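Local coordinates for CurM Sulfotransferase (Moorea producta, PDB 4GBM), which probably transfers a sulfonate group from the donor PAPS to an intermediate of curacin biosynthesis, as the sulfotransferase domain of a polyketide synthase, at residues 158-163 with 236-241; 154-159 with 213-218. The protein carries 2 engineered substitutions. One frame throughout, in Å; residues are numbered along the deposited sequence.

Interaction 1: residues 158-163 with 236-241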
ATOM      1  N   LYS A 158       5.881  -6.806 -10.659  1.00  9.20           N
ATOM      2  CA  LYS A 158       4.567  -7.411 -10.511  1.00  9.13           C
ATOM      3  C   LYS A 158       3.677  -6.512  -9.666  1.00  8.62           C
ATOM      4  O   LYS A 158       4.145  -5.845  -8.738  1.00  9.81           O
ATOM      5  CB  LYS A 158       4.679  -8.797  -9.879  1.00  9.70           C
ATOM      6  CG  LYS A 158       5.167  -9.861 -10.851  1.00 12.63           C
ATOM      7  CD  LYS A 158       5.161 -11.235 -10.199  1.00 15.20           C
ATOM      8  CE  LYS A 158       5.588 -12.315 -11.180  1.00 18.28           C
ATOM      9  NZ  LYS A 158       7.002 -12.158 -11.623  1.00 21.58           N
ATOM     10  N   TYR A 159       2.397  -6.497 -10.012  1.00  8.59           N
ATOM     11  CA  TYR A 159       1.417  -5.637  -9.363  1.00  8.20           C
ATOM     12  C   TYR A 159       0.310  -6.438  -8.723  1.00  8.53           C
ATOM     13  O   TYR A 159      -0.364  -7.229  -9.387  1.00  9.01           O
ATOM     14  CB  TYR A 159       0.829  -4.673 -10.389  1.00  8.76           C
ATOM     15  CG  TYR A 159       1.859  -3.712 -10.889  1.00  8.41           C
ATOM     16  CD1 TYR A 159       2.066  -2.498 -10.242  1.00  8.16           C
ATOM     17  CD2 TYR A 159       2.646  -4.014 -12.001  1.00  8.84           C
ATOM     18  CE1 TYR A 159       3.027  -1.607 -10.687  1.00 10.27           C
ATOM     19  CE2 TYR A 159       3.614  -3.129 -12.454  1.00  9.14           C
ATOM     20  CZ  TYR A 159       3.791  -1.924 -11.797  1.00  8.72           C
ATOM     21  OH  TYR A 159       4.737  -1.044 -12.238  1.00 10.98           O
ATOM     22  N   ILE A 160       0.146  -6.237  -7.418  1.00  7.81           N
ATOM     23  CA  ILE A 160      -0.985  -6.789  -6.690  1.00  7.99           C
ATOM     24  C   ILE A 160      -2.037  -5.693  -6.585  1.00  7.62           C
ATOM     25  O   ILE A 160      -1.789  -4.655  -5.965  1.00  8.90           O
ATOM     26  CB  ILE A 160      -0.572  -7.236  -5.277  1.00  7.63           C
ATOM     27  CG1 ILE A 160       0.553  -8.272  -5.335  1.00  8.03           C
ATOM     28  CG2 ILE A 160      -1.784  -7.783  -4.505  1.00  7.60           C
ATOM     29  CD1 ILE A 160       1.228  -8.490  -3.971  1.00  8.26           C
ATOM     30  N   TYR A 161      -3.207  -5.931  -7.182  1.00  7.78           N
ATOM     31  CA  TYR A 161      -4.299  -4.967  -7.166  1.00  7.51           C
ATOM     32  C   TYR A 161      -5.283  -5.397  -6.097  1.00  7.39           C
ATOM     33  O   TYR A 161      -6.008  -6.381  -6.268  1.00  7.83           O
ATOM     34  CB  TYR A 161      -4.952  -4.899  -8.555  1.00  7.82           C
ATOM     35  CG  TYR A 161      -6.165  -3.992  -8.693  1.00  7.84           C
ATOM     36  CD1 TYR A 161      -6.382  -2.906  -7.833  1.00  9.13           C
ATOM     37  CD2 TYR A 161      -7.079  -4.208  -9.721  1.00  9.07           C
ATOM     38  CE1 TYR A 161      -7.500  -2.082  -7.989  1.00  8.92           C
ATOM     39  CE2 TYR A 161      -8.194  -3.394  -9.890  1.00  9.02           C
ATOM     40  CZ  TYR A 161      -8.394  -2.330  -9.027  1.00 10.28           C
ATOM     41  OH  TYR A 161      -9.503  -1.551  -9.196  1.00  9.97           O
ATOM     42  N   LEU A 162      -5.258  -4.673  -4.980  1.00  7.16           N
ATOM     43  CA  LEU A 162      -6.117  -4.955  -3.831  1.00  7.09           C
ATOM     44  C   LEU A 162      -7.353  -4.064  -3.894  1.00  7.57           C
ATOM     45  O   LEU A 162      -7.235  -2.841  -3.977  1.00  7.74           O
ATOM     46  CB  LEU A 162      -5.336  -4.722  -2.533  1.00  7.34           C
ATOM     47  CG  LEU A 162      -6.089  -4.865  -1.210  1.00  8.52           C
ATOM     48  CD1 LEU A 162      -6.619  -6.288  -0.986  1.00  8.81           C
ATOM     49  CD2 LEU A 162      -5.179  -4.441  -0.070  1.00 10.09           C
ATOM     50  N   VAL A 163      -8.527  -4.695  -3.876  1.00  7.44           N
ATOM     51  CA  VAL A 163      -9.808  -3.989  -3.957  1.00  7.32           C
ATOM     52  C   VAL A 163     -10.687  -4.296  -2.746  1.00  7.27           C
ATOM     53  O   VAL A 163     -10.611  -5.386  -2.178  1.00  8.59           O
ATOM     54  CB  VAL A 163     -10.588  -4.308  -5.271  1.00  8.45           C
ATOM     55  CG1 VAL A 163      -9.819  -3.852  -6.493  1.00 10.82           C
ATOM     56  CG2 VAL A 163     -10.925  -5.789  -5.391  1.00  9.52           C
ATOM     57  N   CYS A 236       1.077 -16.512  -3.665  1.00 10.79           N
ATOM     58  CA  CYS A 236       2.412 -17.126  -3.679  1.00 11.11           C
ATOM     59  C   CYS A 236       2.737 -17.709  -5.051  1.00 11.67           C
ATOM     60  O   CYS A 236       3.861 -17.566  -5.537  1.00 13.17           O
ATOM     61  CB  CYS A 236       2.543 -18.204  -2.600  1.00 11.96           C
ATOM     62  SG  CYS A 236       2.815 -17.524  -0.947  1.00 15.25           S
ATOM     63  N   ASP A 237       1.757 -18.355  -5.681  1.00 11.31           N
ATOM     64  CA  ASP A 237       1.950 -18.891  -7.033  1.00 12.20           C
ATOM     65  C   ASP A 237       2.248 -17.768  -8.024  1.00 11.93           C
ATOM     66  O   ASP A 237       3.137 -17.902  -8.868  1.00 12.64           O
ATOM     67  CB  ASP A 237       0.740 -19.711  -7.496  1.00 12.86           C
ATOM     68  CG  ASP A 237       0.541 -20.985  -6.680  1.00 20.56           C
ATOM     69  OD1 ASP A 237       1.511 -21.475  -6.063  1.00 23.15           O
ATOM     70  OD2 ASP A 237      -0.596 -21.505  -6.664  1.00 26.07           O
ATOM     71  N   PHE A 238       1.528 -16.655  -7.894  1.00 11.07           N
ATOM     72  CA  PHE A 238       1.750 -15.494  -8.758  1.00 10.88           C
ATOM     73  C   PHE A 238       3.158 -14.907  -8.583  1.00 11.72           C
ATOM     74  O   PHE A 238       3.833 -14.549  -9.565  1.00 12.16           O
ATOM     75  CB  PHE A 238       0.675 -14.440  -8.474  1.00 10.87           C
ATOM     76  CG  PHE A 238       0.946 -13.106  -9.098  1.00 10.69           C
ATOM     77  CD1 PHE A 238       0.890 -12.941 -10.480  1.00 11.58           C
ATOM     78  CD2 PHE A 238       1.244 -12.005  -8.293  1.00  9.25           C
ATOM     79  CE1 PHE A 238       1.130 -11.694 -11.051  1.00 10.40           C
ATOM     80  CE2 PHE A 238       1.486 -10.747  -8.853  1.00 10.09           C
ATOM     81  CZ  PHE A 238       1.434 -10.598 -10.239  1.00  9.69           C
ATOM     82  N   LEU A 239       3.600 -14.830  -7.332  1.00 10.95           N
ATOM     83  CA  LEU A 239       4.916 -14.276  -7.008  1.00 11.64           C
ATOM     84  C   LEU A 239       6.060 -15.271  -7.214  1.00 12.75           C
ATOM     85  O   LEU A 239       7.227 -14.882  -7.157  1.00 13.60           O
ATOM     86  CB  LEU A 239       4.927 -13.747  -5.566  1.00 11.38           C
ATOM     87  CG  LEU A 239       3.944 -12.616  -5.244  1.00 10.57           C
ATOM     88  CD1 LEU A 239       4.010 -12.264  -3.758  1.00 10.77           C
ATOM     89  CD2 LEU A 239       4.211 -11.390  -6.114  1.00 11.79           C
ATOM     90  N   ASN A 240       5.728 -16.541  -7.454  1.00 13.37           N
ATOM     91  CA  ASN A 240       6.739 -17.606  -7.621  1.00 14.89           C
ATOM     92  C   ASN A 240       7.593 -17.824  -6.369  1.00 15.44           C
ATOM     93  O   ASN A 240       8.807 -18.049  -6.450  1.00 16.82           O
ATOM     94  CB  ASN A 240       7.627 -17.345  -8.845  1.00 17.47           C
ATOM     95  CG  ASN A 240       6.842 -17.316 -10.137  1.00 21.76           C
ATOM     96  OD1 ASN A 240       6.079 -18.237 -10.439  1.00 27.09           O
ATOM     97  ND2 ASN A 240       7.032 -16.257 -10.918  1.00 26.81           N
ATOM     98  N   VAL A 241       6.937 -17.747  -5.214  1.00 13.67           N
ATOM     99  CA  VAL A 241       7.554 -18.088  -3.939  1.00 13.84           C
ATOM    100  C   VAL A 241       6.753 -19.224  -3.301  1.00 14.41           C
ATOM    101  O   VAL A 241       5.555 -19.374  -3.572  1.00 14.16           O
ATOM    102  CB  VAL A 241       7.657 -16.864  -2.975  1.00 13.16           C
ATOM    103  CG1 VAL A 241       8.506 -15.758  -3.593  1.00 14.63           C
ATOM    104  CG2 VAL A 241       6.280 -16.337  -2.582  1.00 12.73           C
TER
HETATM  105  O   HOH W   1       8.168 -12.584  -8.675  1.00 30.79           O
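Lys158 lays its aliphatic chain over one face of the Phe238 ring. Lys158 CD sits 4.0 Å from the centroid of the Phe238 ring, 22° off the normal, a CH-pi contact offset toward the rim. Nearer the strand, Lys158 CB meets Phe238 CZ at 3.7 Å. Lys158 CE comes to 3.3 Å from Phe238 O, beside the helix backbone. The two side chains run past each other in opposite directions. The lysine is extended through CE and bends only at chi4 (65°). That bend brings Lys158 NZ to donate to a water at 3.2 Å, and the same water donates to Leu239 O at 2.9 Å. Ile160 CG1 is a looser apolar neighbour of the ring. With an alanine in place of Lys158, the ring would probably lose most of the lysine's cover over this face, and the bridging water its link to the strand. Further out, His217 stacks on Phe238, and Leu239 packs on Ile35. Asn240 takes positive phi as the C-prime residue of a Schellman motif, with Val241 N bonded to Cys236 O at 3.1 Å and a weak bond from Asn240 N to Asp237 O. The arrangement is a helix C-terminus packed on the parallel sheet of an alpha/beta, P-loop-type sulfotransferase fold.

Interaction 2: residues 154-159 with 213-218; sequences FANSKY and PERQHQ
The Tyr159 ring and the Arg215 guanidinium lie side by side and point the same way, their planes 64° apart. Arg215 NH2 is at the ring's edge, in its plane, 3.9 Å from Tyr159 CE2. This is an edge contact, not a stack over the ring face. Phe36 meets the Tyr159 ring with its plane nearly parallel, and Phe207 packs on it edge-to-face. At its own edge the guanidinium meets the Ser157 carbonyl. Arg215 NH2 donates to Ser157 O at 2.8 Å, in the carbonyl plane and on a lone pair. The acceptor is tilted 19° from the guanidinium plane. The arginine chain bends at chi3 (-66°), which lets CD pass close to the same oxygen while NH2 turns in to bond it. Asn156 CA lies 3.7 Å from Arg215 NH2.

Beyond this grip the backbones pair. Tyr159 N donates to Arg215 O at 2.8 Å, and Lys158 CA adds a CA-H...O contact to that oxygen. One residue on, His217 N donates to Tyr159 O at 3.0 Å, with Gln216 CA making a CA-H...O contact to the same acceptor. Tyr159 therefore bonds on both sides of Gln216, its partner in a parallel bridge.

The arginine has two further mates: NH1 forms a salt bridge with Glu151, and NE one with Glu212. Glu151 also takes a hydrogen bond with Tyr159 OH, so one carboxylate ties the ends of both side chains. These acidic neighbours would probably stabilise the positive charge of the buried guanidinium. The pairing is the start of a parallel strand pair in the five-stranded sheet of the sulfotransferase fold, with 216-220, one of its two outermost strands within this chain, beside 158-163.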
ATOM      1  N   PHE A 154      11.703   0.602 -12.983  1.00 11.84           N
ATOM      2  CA  PHE A 154      11.863  -0.835 -12.780  1.00 11.27           C
ATOM      3  C   PHE A 154      11.430  -1.602 -14.012  1.00 11.52           C
ATOM      4  O   PHE A 154      10.497  -1.191 -14.714  1.00 12.77           O
ATOM      5  CB  PHE A 154      10.993  -1.325 -11.616  1.00 11.17           C
ATOM      6  CG  PHE A 154      11.309  -0.689 -10.290  1.00  9.70           C
ATOM      7  CD1 PHE A 154      12.318  -1.203  -9.489  1.00 11.54           C
ATOM      8  CD2 PHE A 154      10.582   0.416  -9.834  1.00 10.99           C
ATOM      9  CE1 PHE A 154      12.618  -0.625  -8.253  1.00 11.87           C
ATOM     10  CE2 PHE A 154      10.878   0.999  -8.590  1.00 11.00           C
ATOM     11  CZ  PHE A 154      11.900   0.464  -7.807  1.00 10.23           C
ATOM     12  N   ALA A 155      12.083  -2.736 -14.250  1.00 11.74           N
ATOM     13  CA  ALA A 155      11.703  -3.624 -15.331  1.00 13.10           C
ATOM     14  C   ALA A 155      10.971  -4.863 -14.821  1.00 12.14           C
ATOM     15  O   ALA A 155      11.443  -5.538 -13.907  1.00 14.46           O
ATOM     16  CB  ALA A 155      12.938  -4.023 -16.133  1.00 12.93           C
ATOM     17  N   ASN A 156       9.818  -5.147 -15.433  1.00 12.23           N
ATOM     18  CA  ASN A 156       9.019  -6.351 -15.178  0.60 13.29           C
ATOM     19  C   ASN A 156       8.549  -6.530 -13.738  1.00 12.17           C
ATOM     20  O   ASN A 156       8.453  -7.648 -13.224  1.00 13.57           O
ATOM     21  CB  ASN A 156       9.720  -7.605 -15.717  0.60 15.39           C
ATOM     22  CG  ASN A 156       9.869  -7.580 -17.227  0.60 18.16           C
ATOM     23  OD1 ASN A 156      10.906  -7.169 -17.751  0.60 21.89           O
ATOM     24  ND2 ASN A 156       8.819  -7.990 -17.935  0.60 23.15           N
ATOM     25  N   SER A 157       8.207  -5.418 -13.092  1.00 10.74           N
ATOM     26  CA  SER A 157       7.599  -5.508 -11.759  1.00  9.76           C
ATOM     27  C   SER A 157       6.259  -6.238 -11.799  1.00  9.89           C
ATOM     28  O   SER A 157       5.585  -6.286 -12.837  1.00 10.35           O
ATOM     29  CB  SER A 157       7.383  -4.117 -11.154  1.00  9.10           C
ATOM     30  OG  SER A 157       8.623  -3.455 -10.976  1.00 11.17           O
ATOM     31  N   LYS A 158       5.881  -6.806 -10.659  1.00  9.20           N
ATOM     32  CA  LYS A 158       4.567  -7.411 -10.511  1.00  9.13           C
ATOM     33  C   LYS A 158       3.677  -6.512  -9.666  1.00  8.62           C
ATOM     34  O   LYS A 158       4.145  -5.845  -8.738  1.00  9.81           O
ATOM     35  CB  LYS A 158       4.679  -8.797  -9.879  1.00  9.70           C
ATOM     36  CG  LYS A 158       5.167  -9.861 -10.851  1.00 12.63           C
ATOM     37  CD  LYS A 158       5.161 -11.235 -10.199  1.00 15.20           C
ATOM     38  CE  LYS A 158       5.588 -12.315 -11.180  1.00 18.28           C
ATOM     39  NZ  LYS A 158       7.002 -12.158 -11.623  1.00 21.58           N
ATOM     40  N   TYR A 159       2.397  -6.497 -10.012  1.00  8.59           N
ATOM     41  CA  TYR A 159       1.417  -5.637  -9.363  1.00  8.20           C
ATOM     42  C   TYR A 159       0.310  -6.438  -8.723  1.00  8.53           C
ATOM     43  O   TYR A 159      -0.364  -7.229  -9.387  1.00  9.01           O
ATOM     44  CB  TYR A 159       0.829  -4.673 -10.389  1.00  8.76           C
ATOM     45  CG  TYR A 159       1.859  -3.712 -10.889  1.00  8.41           C
ATOM     46  CD1 TYR A 159       2.066  -2.498 -10.242  1.00  8.16           C
ATOM     47  CD2 TYR A 159       2.646  -4.014 -12.001  1.00  8.84           C
ATOM     48  CE1 TYR A 159       3.027  -1.607 -10.687  1.00 10.27           C
ATOM     49  CE2 TYR A 159       3.614  -3.129 -12.454  1.00  9.14           C
ATOM     50  CZ  TYR A 159       3.791  -1.924 -11.797  1.00  8.72           C
ATOM     51  OH  TYR A 159       4.737  -1.044 -12.238  1.00 10.98           O
ATOM     52  N   PRO A 213      -1.108  -9.378 -18.683  1.00 14.57           N
ATOM     53  CA  PRO A 213      -1.909 -10.051 -17.655  1.00 14.26           C
ATOM     54  C   PRO A 213      -1.029 -10.841 -16.687  1.00 13.99           C
ATOM     55  O   PRO A 213      -1.369 -10.999 -15.504  1.00 13.12           O
ATOM     56  CB  PRO A 213      -2.789 -11.005 -18.469  1.00 16.13           C
ATOM     57  CG  PRO A 213      -2.957 -10.311 -19.775  1.00 17.72           C
ATOM     58  CD  PRO A 213      -1.670  -9.574 -20.037  1.00 15.92           C
ATOM     59  N   GLU A 214       0.111 -11.304 -17.188  1.00 14.80           N
ATOM     60  CA  GLU A 214       1.016 -12.139 -16.413  1.00 13.82           C
ATOM     61  C   GLU A 214       1.761 -11.379 -15.304  1.00 14.04           C
ATOM     62  O   GLU A 214       2.367 -11.997 -14.426  1.00 14.62           O
ATOM     63  CB  GLU A 214       1.996 -12.857 -17.352  1.00 15.86           C
ATOM     64  CG  GLU A 214       1.341 -13.866 -18.322  1.00 19.03           C
ATOM     65  CD  GLU A 214       0.656 -13.235 -19.542  1.00 23.97           C
ATOM     66  OE1 GLU A 214      -0.054 -13.975 -20.258  1.00 28.81           O
ATOM     67  OE2 GLU A 214       0.822 -12.021 -19.801  1.00 21.61           O
ATOM     68  N   ARG A 215       1.692 -10.047 -15.325  1.00 12.21           N
ATOM     69  CA  ARG A 215       2.358  -9.219 -14.303  1.00 11.57           C
ATOM     70  C   ARG A 215       1.405  -8.584 -13.283  1.00 10.33           C
ATOM     71  O   ARG A 215       1.804  -7.708 -12.506  1.00 10.77           O
ATOM     72  CB  ARG A 215       3.222  -8.138 -14.969  1.00 12.11           C
ATOM     73  CG  ARG A 215       4.449  -8.716 -15.663  1.00 14.11           C
ATOM     74  CD  ARG A 215       5.545  -7.666 -15.832  1.00 17.85           C
ATOM     75  NE  ARG A 215       5.188  -6.581 -16.747  1.00 16.02           N
ATOM     76  CZ  ARG A 215       5.274  -5.277 -16.475  1.00 15.64           C
ATOM     77  NH1 ARG A 215       4.938  -4.391 -17.405  1.00 15.53           N
ATOM     78  NH2 ARG A 215       5.695  -4.842 -15.291  1.00 13.35           N
ATOM     79  N   GLN A 216       0.153  -9.030 -13.287  1.00  9.70           N
ATOM     80  CA  GLN A 216      -0.858  -8.469 -12.394  1.00  9.25           C
ATOM     81  C   GLN A 216      -1.746  -9.537 -11.778  1.00  9.25           C
ATOM     82  O   GLN A 216      -2.015 -10.580 -12.388  1.00  9.64           O
ATOM     83  CB  GLN A 216      -1.710  -7.427 -13.122  1.00  9.22           C
ATOM     84  CG  GLN A 216      -2.341  -7.941 -14.409  1.00 10.31           C
ATOM     85  CD  GLN A 216      -3.019  -6.841 -15.175  1.00 11.09           C
ATOM     86  OE1 GLN A 216      -4.085  -6.359 -14.787  1.00 10.73           O
ATOM     87  NE2 GLN A 216      -2.400  -6.427 -16.271  1.00 11.48           N
ATOM     88  N   HIS A 217      -2.194  -9.266 -10.554  1.00  8.86           N
ATOM     89  CA  HIS A 217      -2.989 -10.222  -9.798  1.00  8.89           C
ATOM     90  C   HIS A 217      -3.929  -9.462  -8.884  1.00  8.62           C
ATOM     91  O   HIS A 217      -3.483  -8.622  -8.107  1.00  8.91           O
ATOM     92  CB  HIS A 217      -2.036 -11.078  -8.956  1.00  9.68           C
ATOM     93  CG  HIS A 217      -2.697 -12.184  -8.199  1.00  9.57           C
ATOM     94  ND1 HIS A 217      -3.021 -13.394  -8.775  1.00 14.61           N
ATOM     95  CD2 HIS A 217      -3.058 -12.277  -6.897  1.00 11.81           C
ATOM     96  CE1 HIS A 217      -3.570 -14.178  -7.863  1.00 16.57           C
ATOM     97  NE2 HIS A 217      -3.608 -13.523  -6.717  1.00 14.98           N
ATOM     98  N   GLN A 218      -5.222  -9.753  -8.970  1.00  8.65           N
ATOM     99  CA  GLN A 218      -6.196  -9.055  -8.141  1.00  9.46           C
ATOM    100  C   GLN A 218      -6.476  -9.817  -6.859  1.00  8.97           C
ATOM    101  O   GLN A 218      -6.619 -11.044  -6.868  1.00 11.88           O
ATOM    102  CB  GLN A 218      -7.506  -8.847  -8.909  1.00  8.61           C
ATOM    103  CG  GLN A 218      -8.477  -7.888  -8.215  1.00 12.40           C
ATOM    104  CD  GLN A 218      -9.820  -7.811  -8.917  1.00 14.97           C
ATOM    105  OE1 GLN A 218     -10.818  -8.351  -8.433  1.00 19.82           O
ATOM    106  NE2 GLN A 218      -9.852  -7.146 -10.062  1.00 18.96           N
TER

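Interactions 1 and 2 both use strand 158-163, and their centres are 8 Å apart. Lys158 and Tyr159 belong to both. Interaction 2 sets an edge strand, 216-220, beside 158-163; interaction 1 packs the end of helix 228-239 onto the sheet. His217 joins them: His217 CB lies 3.5 Å from Phe238 CD2, and His217 O is 2.9 Å from Tyr161 N, a probable hydrogen bond that carries the strand pairing onward. Phe238 CE1 also packs 3.6 Å from Gln216 O. The side chain of Ile160 is about 12 Å from the bound adenosine-3'-5'-diphosphate, consistent with a place in the sheet some way from that pocket.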